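Local coordinates for secreted effector protein sseI (Salmonella enterica subsp. enterica serovar Typhimurium, PDB 4G29) that is a Salmonella virulence factor whose catalytic domain belongs to the cysteine protease superfamily, and probably acts on host proteins through a papain-like active site, at residues 38-42 and 97-101; 65-69 and 147-153; 131-135 and 169-173. One frame throughout, in Å; residues are numbered along the deposited sequence.

Contact 1 (38-42 and 97-101)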
loop_
_atom_site.group_PDB
_atom_site.type_symbol
_atom_site.label_atom_id
_atom_site.label_comp_id
_atom_site.label_asym_id
_atom_site.label_seq_id
_atom_site.Cartn_x
_atom_site.Cartn_y
_atom_site.Cartn_z
ATOM N N PRO A 38 -8.539 -10.788 -0.586
ATOM C CA PRO A 38 -8.102 -9.387 -0.744
ATOM C C PRO A 38 -8.074 -8.902 -2.172
ATOM O O PRO A 38 -7.961 -7.698 -2.370
ATOM C CB PRO A 38 -6.675 -9.433 -0.190
ATOM C CG PRO A 38 -6.234 -10.788 -0.381
ATOM C CD PRO A 38 -7.436 -11.612 -0.093
ATOM N N VAL A 39 -8.131 -9.776 -3.182
ATOM C CA VAL A 39 -7.963 -9.307 -4.544
ATOM C C VAL A 39 -9.128 -8.377 -4.913
ATOM O O VAL A 39 -10.281 -8.699 -4.728
ATOM C CB VAL A 39 -7.811 -10.448 -5.599
ATOM C CG1 VAL A 39 -7.927 -9.860 -7.023
ATOM C CG2 VAL A 39 -6.497 -11.141 -5.367
ATOM N N GLY A 40 -8.791 -7.209 -5.406
ATOM C CA GLY A 40 -9.777 -6.224 -5.789
ATOM C C GLY A 40 -10.328 -5.401 -4.624
ATOM O O GLY A 40 -11.211 -4.582 -4.844
ATOM N N GLN A 41 -9.807 -5.604 -3.423
ATOM C CA GLN A 41 -10.354 -4.917 -2.234
ATOM C C GLN A 41 -9.681 -3.670 -1.691
ATOM O O GLN A 41 -10.371 -3.092 -0.818
ATOM C CB GLN A 41 -10.454 -5.892 -1.053
ATOM C CG GLN A 41 -11.295 -7.096 -1.325
ATOM C CD GLN A 41 -12.711 -6.773 -1.700
ATOM O OE1 GLN A 41 -13.196 -5.658 -1.543
ATOM N NE2 GLN A 41 -13.413 -7.769 -2.172
ATOM N N CYS A 42 -8.396 -3.337 -2.045
ATOM C CA CYS A 42 -7.587 -2.312 -1.412
ATOM C C CYS A 42 -8.425 -1.055 -1.524
ATOM O O CYS A 42 -8.456 -0.343 -0.578
ATOM C CB CYS A 42 -6.097 -2.049 -1.938
ATOM S SG CYS A 42 -5.961 -2.084 -3.542
ATOM N N SER A 97 -4.487 -5.552 2.759
ATOM C CA SER A 97 -4.709 -6.327 1.544
ATOM C C SER A 97 -3.438 -6.552 0.718
ATOM O O SER A 97 -3.525 -6.940 -0.450
ATOM C CB SER A 97 -5.797 -5.708 0.697
ATOM O OG SER A 97 -5.445 -4.458 0.164
ATOM N N ALA A 98 -2.263 -6.361 1.323
ATOM C CA ALA A 98 -0.967 -6.495 0.625
ATOM C C ALA A 98 -0.838 -7.873 -0.008
ATOM O O ALA A 98 -0.272 -8.055 -1.091
ATOM C CB ALA A 98 0.233 -6.263 1.649
ATOM N N HIS A 99 -1.333 -8.852 0.717
ATOM C CA HIS A 99 -1.240 -10.236 0.295
ATOM C C HIS A 99 -2.046 -10.577 -0.933
ATOM O O HIS A 99 -1.934 -11.741 -1.424
ATOM C CB HIS A 99 -1.551 -11.236 1.394
ATOM C CG HIS A 99 -2.831 -10.950 2.087
ATOM N ND1 HIS A 99 -3.868 -11.855 2.160
ATOM C CD2 HIS A 99 -3.276 -9.813 2.643
ATOM C CE1 HIS A 99 -4.862 -11.297 2.843
ATOM N NE2 HIS A 99 -4.531 -10.051 3.122
ATOM N N GLN A 100 -2.787 -9.612 -1.478
ATOM C CA GLN A 100 -3.348 -9.807 -2.822
ATOM C C GLN A 100 -2.267 -10.128 -3.878
ATOM O O GLN A 100 -2.580 -10.688 -4.906
ATOM C CB GLN A 100 -4.237 -8.666 -3.274
ATOM C CG GLN A 100 -3.535 -7.406 -3.676
ATOM C CD GLN A 100 -4.346 -6.483 -4.564
ATOM O OE1 GLN A 100 -5.149 -6.938 -5.388
ATOM N NE2 GLN A 100 -4.052 -5.175 -4.493
ATOM N N PHE A 101 -1.008 -9.805 -3.585
ATOM C CA PHE A 101 0.129 -10.015 -4.492
ATOM C C PHE A 101 0.914 -11.309 -4.265
ATOM O O PHE A 101 1.829 -11.645 -5.055
ATOM C CB PHE A 101 1.079 -8.809 -4.432
ATOM C CG PHE A 101 0.420 -7.527 -4.805
ATOM C CD1 PHE A 101 -0.183 -7.406 -6.032
ATOM C CD2 PHE A 101 0.377 -6.469 -3.916
ATOM C CE1 PHE A 101 -0.836 -6.264 -6.409
ATOM C CE2 PHE A 101 -0.249 -5.298 -4.259
ATOM C CZ PHE A 101 -0.864 -5.183 -5.493
#
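With chi1 at 51°, His99 holds its CG between the backbone N and the carbonyl carbon, and this swings the imidazole across to Pro38. Gln100 makes the same choice (chi1 75°), then runs extended beyond CG, which lays its amide against the type II turn 38-41, OE1 3.7 Å from Gly40 N. Pro38 CG sits over one face of the His99 ring, 3.8 Å from the centroid and nearer the rim, in a CH-pi contact, while His99 NE2 is hydrogen-bonded to the carbonyl of Val96. The proline CB packs against Ser97 CB at 3.9 Å. Val39 reaches the base of Gln100, CG2 to CB, at 4.0 Å, the two side chains crossing near a right angle. Further along, Cys42 CB lies 3.3 Å from Ser97 OG, and Cys42 SG is 3.8 Å from Gln100 NE2, whose hydrogen bond goes to His80 ND1. Cys42 and His80, with Asp95, probably form the papain-like triad; the bond from Gln100 would help fix the His80 ring. The turn leads from helix 29-36 into helix 42-55, and the 3-10 segment 98-101 follows strand 90-95, with Phe101 edge-to-face on His80 of strand 78-87.

Contact 2 (65-69 and 147-153)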
loop_
_atom_site.group_PDB
_atom_site.type_symbol
_atom_site.label_atom_id
_atom_site.label_comp_id
_atom_site.label_asym_id
_atom_site.label_seq_id
_atom_site.Cartn_x
_atom_site.Cartn_y
_atom_site.Cartn_z
ATOM N N GLY A 65 -1.456 5.899 -2.548
ATOM C CA GLY A 65 -1.678 5.324 -3.873
ATOM C C GLY A 65 -0.363 4.815 -4.420
ATOM O O GLY A 65 0.663 5.526 -4.318
ATOM N N ILE A 66 -0.353 3.590 -4.897
ATOM C CA ILE A 66 0.844 2.900 -5.318
ATOM C C ILE A 66 0.717 2.327 -6.751
ATOM O O ILE A 66 -0.371 1.807 -7.160
ATOM C CB ILE A 66 1.144 1.704 -4.326
ATOM C CG1 ILE A 66 1.183 2.196 -2.887
ATOM C CG2 ILE A 66 2.398 0.814 -4.713
ATOM C CD1 ILE A 66 0.665 1.160 -1.900
ATOM N N PHE A 67 1.801 2.446 -7.535
ATOM C CA PHE A 67 1.902 1.662 -8.756
ATOM C C PHE A 67 3.064 0.664 -8.674
ATOM O O PHE A 67 4.125 0.962 -8.083
ATOM C CB PHE A 67 2.122 2.507 -9.997
ATOM C CG PHE A 67 0.879 3.217 -10.533
ATOM C CD1 PHE A 67 -0.413 2.599 -10.545
ATOM C CD2 PHE A 67 1.002 4.470 -11.149
ATOM C CE1 PHE A 67 -1.516 3.255 -11.077
ATOM C CE2 PHE A 67 -0.150 5.150 -11.649
ATOM C CZ PHE A 67 -1.383 4.491 -11.639
ATOM N N ILE A 68 2.846 -0.487 -9.324
ATOM C CA ILE A 68 3.846 -1.536 -9.480
ATOM C C ILE A 68 3.963 -1.813 -10.969
ATOM O O ILE A 68 2.963 -2.185 -11.626
ATOM C CB ILE A 68 3.437 -2.828 -8.730
ATOM C CG1 ILE A 68 3.304 -2.555 -7.229
ATOM C CG2 ILE A 68 4.488 -3.927 -9.014
ATOM C CD1 ILE A 68 2.350 -3.523 -6.482
ATOM N N TRP A 69 5.142 -1.535 -11.526
ATOM C CA TRP A 69 5.370 -1.652 -12.950
ATOM C C TRP A 69 6.336 -2.787 -13.132
ATOM O O TRP A 69 7.377 -2.821 -12.490
ATOM C CB TRP A 69 6.055 -0.411 -13.522
ATOM C CG TRP A 69 5.218 0.828 -13.639
ATOM C CD1 TRP A 69 5.099 1.809 -12.719
ATOM C CD2 TRP A 69 4.493 1.260 -14.789
ATOM N NE1 TRP A 69 4.300 2.824 -13.188
ATOM C CE2 TRP A 69 3.888 2.506 -14.453
ATOM C CE3 TRP A 69 4.213 0.677 -16.031
ATOM C CZ2 TRP A 69 3.091 3.221 -15.355
ATOM C CZ3 TRP A 69 3.411 1.396 -16.925
ATOM C CH2 TRP A 69 2.852 2.629 -16.577
ATOM N N ALA A 147 -5.769 9.335 -8.950
ATOM C CA ALA A 147 -4.401 9.581 -9.344
ATOM C C ALA A 147 -3.678 8.275 -9.689
ATOM O O ALA A 147 -2.774 8.251 -10.507
ATOM C CB ALA A 147 -3.629 10.315 -8.188
ATOM N N TYR A 148 -4.044 7.204 -9.014
ATOM C CA TYR A 148 -3.481 5.866 -9.163
ATOM C C TYR A 148 -4.529 4.913 -9.695
ATOM O O TYR A 148 -4.777 3.847 -9.158
ATOM C CB TYR A 148 -2.831 5.333 -7.859
ATOM C CG TYR A 148 -1.477 5.992 -7.603
ATOM C CD1 TYR A 148 -1.413 7.265 -7.069
ATOM C CD2 TYR A 148 -0.272 5.326 -7.966
ATOM C CE1 TYR A 148 -0.145 7.898 -6.914
ATOM C CE2 TYR A 148 0.979 5.923 -7.789
ATOM C CZ TYR A 148 1.035 7.191 -7.252
ATOM O OH TYR A 148 2.287 7.737 -7.109
ATOM N N ASP A 149 -5.119 5.294 -10.824
ATOM C CA ASP A 149 -6.237 4.533 -11.399
ATOM C C ASP A 149 -5.793 3.358 -12.277
ATOM O O ASP A 149 -4.623 3.109 -12.412
ATOM C CB ASP A 149 -7.189 5.488 -12.139
ATOM C CG ASP A 149 -6.682 5.940 -13.505
ATOM O OD1 ASP A 149 -5.673 5.435 -14.024
ATOM O OD2 ASP A 149 -7.368 6.793 -14.105
ATOM N N ALA A 150 -6.776 2.635 -12.827
ATOM C CA ALA A 150 -6.513 1.441 -13.628
ATOM C C ALA A 150 -6.838 1.671 -15.094
ATOM O O ALA A 150 -7.293 0.760 -15.770
ATOM C CB ALA A 150 -7.308 0.261 -13.087
ATOM N N LEU A 151 -6.579 2.880 -15.576
ATOM C CA LEU A 151 -6.704 3.175 -16.976
ATOM C C LEU A 151 -5.330 3.262 -17.639
ATOM O O LEU A 151 -4.330 3.416 -16.925
ATOM C CB LEU A 151 -7.512 4.466 -17.168
ATOM C CG LEU A 151 -8.936 4.452 -16.588
ATOM C CD1 LEU A 151 -9.553 5.798 -16.859
ATOM C CD2 LEU A 151 -9.749 3.321 -17.210
ATOM N N PRO A 152 -5.279 3.193 -18.988
ATOM C CA PRO A 152 -3.972 3.164 -19.666
ATOM C C PRO A 152 -3.112 4.396 -19.366
ATOM O O PRO A 152 -3.610 5.562 -19.259
ATOM C CB PRO A 152 -4.332 3.072 -21.151
ATOM C CG PRO A 152 -5.749 2.621 -21.186
ATOM C CD PRO A 152 -6.391 3.078 -19.950
ATOM N N ARG A 153 -1.813 4.117 -19.226
ATOM C CA ARG A 153 -0.833 5.092 -18.872
ATOM C C ARG A 153 0.480 4.735 -19.546
ATOM O O ARG A 153 0.861 3.597 -19.526
ATOM C CB ARG A 153 -0.670 4.952 -17.346
ATOM C CG ARG A 153 0.005 5.953 -16.716
ATOM C CD ARG A 153 -0.144 5.831 -15.224
ATOM N NE ARG A 153 -1.489 5.985 -14.704
ATOM C CZ ARG A 153 -1.949 7.040 -14.011
ATOM N NH1 ARG A 153 -1.172 8.090 -13.764
ATOM N NH2 ARG A 153 -3.206 7.016 -13.543
#
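Phe67 meets Tyr148 over one face and Arg153 at the far end of its ring. Tyr148 CD2 stands over the centre of that face, 3.5 Å from Phe67 CG, with the two ring planes inclined at 49°. At the ring edge, in its plane, Phe67 CE1 meets the carbonyl Asp149 O at 3.4 Å. The guanidinium of Arg153 comes in across the end of the phenylalanine: Phe67 CE2 and CZ lie over one of its faces, with Arg153 NE 3.4 Å from Phe67 CZ and the two planes 59° apart. Tyr148 also covers the strand backbone itself, and Gly65 lets its ring lie close there. Gly65 CA makes a CH-pi contact with that ring, 4.0 Å from the centroid, and Gly65 O lies over it as well. Trp69 meets Arg153 more loosely, CH2 to the backbone O at 3.7 Å.

What fixes these groups lies one shell out. Arg153 bends at chi3 (-64°), and its NH2 forms a salt bridge to Asp149 OD1 at 3.0 Å, while NH1 pairs with Glu158. Asp149 OD1 also takes Leu151 N at 3.1 Å, an Asx turn; the two donors approach from opposite faces of the carboxylate. Tyr148 OH is hydrogen-bonded to Thr136, and Trp69 NE1 to Tyr134 OH. The loop following helix 141-147 thus packs on the antiparallel sheet of the papain-like domain, over strand 61-69, whose Ile66 touches His80 of the probable triad and which runs between strands 78-87 and 132-138.

Contact 3 (131-135 and 169-173)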
loop_
_atom_site.group_PDB
_atom_site.type_symbol
_atom_site.label_atom_id
_atom_site.label_comp_id
_atom_site.label_asym_id
_atom_site.label_seq_id
_atom_site.Cartn_x
_atom_site.Cartn_y
_atom_site.Cartn_z
ATOM N N LYS A 131 10.583 -5.304 -9.916
ATOM C CA LYS A 131 9.490 -4.413 -10.263
ATOM C C LYS A 131 9.767 -3.006 -9.730
ATOM O O LYS A 131 10.458 -2.817 -8.713
ATOM C CB LYS A 131 8.163 -4.925 -9.701
ATOM C CG LYS A 131 7.685 -6.306 -10.221
ATOM C CD LYS A 131 6.548 -6.861 -9.339
ATOM C CE LYS A 131 6.141 -8.314 -9.686
ATOM N NZ LYS A 131 5.228 -8.356 -10.812
ATOM N N LEU A 132 9.236 -2.030 -10.449
ATOM C CA LEU A 132 9.299 -0.642 -10.095
ATOM C C LEU A 132 8.087 -0.315 -9.287
ATOM O O LEU A 132 6.938 -0.483 -9.753
ATOM C CB LEU A 132 9.297 0.232 -11.329
ATOM C CG LEU A 132 9.153 1.747 -11.120
ATOM C CD1 LEU A 132 10.325 2.382 -10.333
ATOM C CD2 LEU A 132 8.965 2.492 -12.470
ATOM N N ILE A 133 8.346 0.178 -8.094
ATOM C CA ILE A 133 7.269 0.517 -7.165
ATOM C C ILE A 133 7.450 1.950 -6.682
ATOM O O ILE A 133 8.520 2.310 -6.178
ATOM C CB ILE A 133 7.225 -0.439 -5.972
ATOM C CG1 ILE A 133 7.168 -1.906 -6.449
ATOM C CG2 ILE A 133 6.030 -0.055 -5.048
ATOM C CD1 ILE A 133 7.015 -2.929 -5.330
ATOM N N TYR A 134 6.393 2.746 -6.823
ATOM C CA TYR A 134 6.355 4.112 -6.271
ATOM C C TYR A 134 4.946 4.469 -5.787
ATOM O O TYR A 134 3.975 3.842 -6.200
ATOM C CB TYR A 134 6.913 5.113 -7.297
ATOM C CG TYR A 134 6.175 5.263 -8.576
ATOM C CD1 TYR A 134 4.914 5.924 -8.633
ATOM C CD2 TYR A 134 6.693 4.743 -9.741
ATOM C CE1 TYR A 134 4.278 6.071 -9.833
ATOM C CE2 TYR A 134 6.057 4.906 -10.944
ATOM C CZ TYR A 134 4.868 5.545 -10.990
ATOM O OH TYR A 134 4.243 5.654 -12.194
ATOM N N TYR A 135 4.880 5.531 -5.006
ATOM C CA TYR A 135 3.656 5.972 -4.384
ATOM C C TYR A 135 3.582 7.478 -4.191
ATOM O O TYR A 135 4.598 8.230 -4.286
ATOM C CB TYR A 135 3.483 5.218 -3.063
ATOM C CG TYR A 135 4.405 5.684 -1.932
ATOM C CD1 TYR A 135 4.085 6.823 -1.193
ATOM C CD2 TYR A 135 5.553 4.965 -1.592
ATOM C CE1 TYR A 135 4.870 7.236 -0.161
ATOM C CE2 TYR A 135 6.374 5.387 -0.580
ATOM C CZ TYR A 135 6.029 6.497 0.149
ATOM O OH TYR A 135 6.893 6.851 1.180
ATOM N N PRO A 169 14.579 -0.192 -9.994
ATOM C CA PRO A 169 15.270 -1.307 -10.643
ATOM C C PRO A 169 16.181 -0.831 -11.770
ATOM O O PRO A 169 15.952 0.254 -12.371
ATOM C CB PRO A 169 14.174 -2.175 -11.196
ATOM C CG PRO A 169 12.909 -1.501 -10.940
ATOM C CD PRO A 169 13.104 -0.318 -10.064
ATOM N N ARG A 170 17.205 -1.639 -12.025
ATOM C CA ARG A 170 18.156 -1.320 -13.081
ATOM C C ARG A 170 17.449 -1.040 -14.408
ATOM O O ARG A 170 17.804 -0.084 -15.092
ATOM C CB ARG A 170 19.251 -2.398 -13.177
ATOM C CG ARG A 170 20.257 -2.289 -11.988
ATOM C CD ARG A 170 21.489 -3.245 -12.083
ATOM N NE ARG A 170 22.321 -3.054 -13.277
ATOM C CZ ARG A 170 23.449 -3.725 -13.536
ATOM N NH1 ARG A 170 23.933 -4.624 -12.674
ATOM N NH2 ARG A 170 24.117 -3.487 -14.656
ATOM N N TRP A 171 16.457 -1.833 -14.783
ATOM C CA TRP A 171 15.781 -1.587 -16.042
ATOM C C TRP A 171 15.187 -0.184 -16.127
ATOM O O TRP A 171 15.183 0.415 -17.193
ATOM C CB TRP A 171 14.738 -2.644 -16.371
ATOM C CG TRP A 171 13.484 -2.647 -15.543
ATOM C CD1 TRP A 171 13.209 -3.485 -14.499
ATOM C CD2 TRP A 171 12.320 -1.786 -15.676
ATOM N NE1 TRP A 171 11.973 -3.207 -13.981
ATOM C CE2 TRP A 171 11.404 -2.170 -14.673
ATOM C CE3 TRP A 171 11.981 -0.740 -16.526
ATOM C CZ2 TRP A 171 10.146 -1.551 -14.527
ATOM C CZ3 TRP A 171 10.768 -0.097 -16.362
ATOM C CH2 TRP A 171 9.845 -0.521 -15.378
ATOM N N PHE A 172 14.685 0.365 -15.018
ATOM C CA PHE A 172 14.037 1.658 -15.096
ATOM C C PHE A 172 15.070 2.751 -15.217
ATOM O O PHE A 172 14.907 3.696 -15.993
ATOM C CB PHE A 172 13.168 1.871 -13.838
ATOM C CG PHE A 172 12.565 3.217 -13.728
ATOM C CD1 PHE A 172 11.627 3.691 -14.647
ATOM C CD2 PHE A 172 12.882 4.014 -12.679
ATOM C CE1 PHE A 172 11.046 4.949 -14.472
ATOM C CE2 PHE A 172 12.301 5.269 -12.492
ATOM C CZ PHE A 172 11.399 5.735 -13.377
ATOM N N ASN A 173 16.185 2.600 -14.494
ATOM C CA ASN A 173 17.257 3.577 -14.621
ATOM C C ASN A 173 17.849 3.582 -16.029
ATOM O O ASN A 173 18.100 4.670 -16.595
ATOM C CB ASN A 173 18.307 3.375 -13.531
ATOM C CG ASN A 173 17.803 3.893 -12.192
ATOM O OD1 ASN A 173 17.860 5.090 -11.940
ATOM N ND2 ASN A 173 17.192 3.014 -11.394
#
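Leu132 meets Pro169, Trp171 and Phe172 where the first residues of strand 132-138, within the antiparallel sheet of this papain-like domain, run up against the start of the C-terminal helix 170-176. Between the segments the contact is largely apolar, and Leu132 carries most of it. Its CG is anti to the backbone N (chi1 171°), which sends the two methyls toward the helix.

Among the CH-pi and apolar contacts with the rings, Leu132 CD2 lies over one face of the Phe172 ring, 3.8 Å from the centroid and 16° off the normal, displaced toward the CD1-CE1 side. Its sister methyl CD1 lies on the same side of the ring, displaced toward the CD2 edge, 3.8 Å from Phe172 CD2, so both methyls rest on one face. Leu132 CB touches the far end of the indole at Trp171 CZ2, and the ring of Trp171 has Phe172 CB above one of its faces.

Aliphatic packing comes from Pro169, whose ring crosses Leu132 at about a right angle, with Pro169 CD 3.9 Å from Leu132 CD1. Pro169 CG also lies against the backbone, 3.6 Å from Lys131 O, which accepts a hydrogen bond from Thr167 OG1. Lys131 sends its ammonium group to a salt bridge with Asp70.

The polar work is done within the helix start. Pro169 occupies the N-cap position, and its carbonyl O receives three donors: Phe172 N at 2.9 Å, Asn173 N, and the side-chain amide of Asn173. That last bond also helps hold the first turn together. Asn173 ND2 stands 3.2 Å from Pro169 O, 58° above the carbonyl plane rather than on a lone pair.

Contact 2 is the buried one; contacts 1 and 3 are only partly buried, and contact 3 lies farthest from the centre of the chain. Contacts 2 and 3 share the sheet: neighbouring strands 61-69 and 132-138 probably hydrogen-bond through Trp69 N to Leu132 O and Phe67 N to Tyr134 O. Contact 1 joins two loops beside the putative active site and touches contact 2 through Phe101 and Ile68, whereas contacts 1 and 3 do not meet. Their chemistry differs accordingly: contact 1 combines proline-histidine packing with polar side chains near the probable triad cysteine, contact 2 mixes aromatic rings with a guanidinium, and contact 3 is almost wholly apolar between its segments.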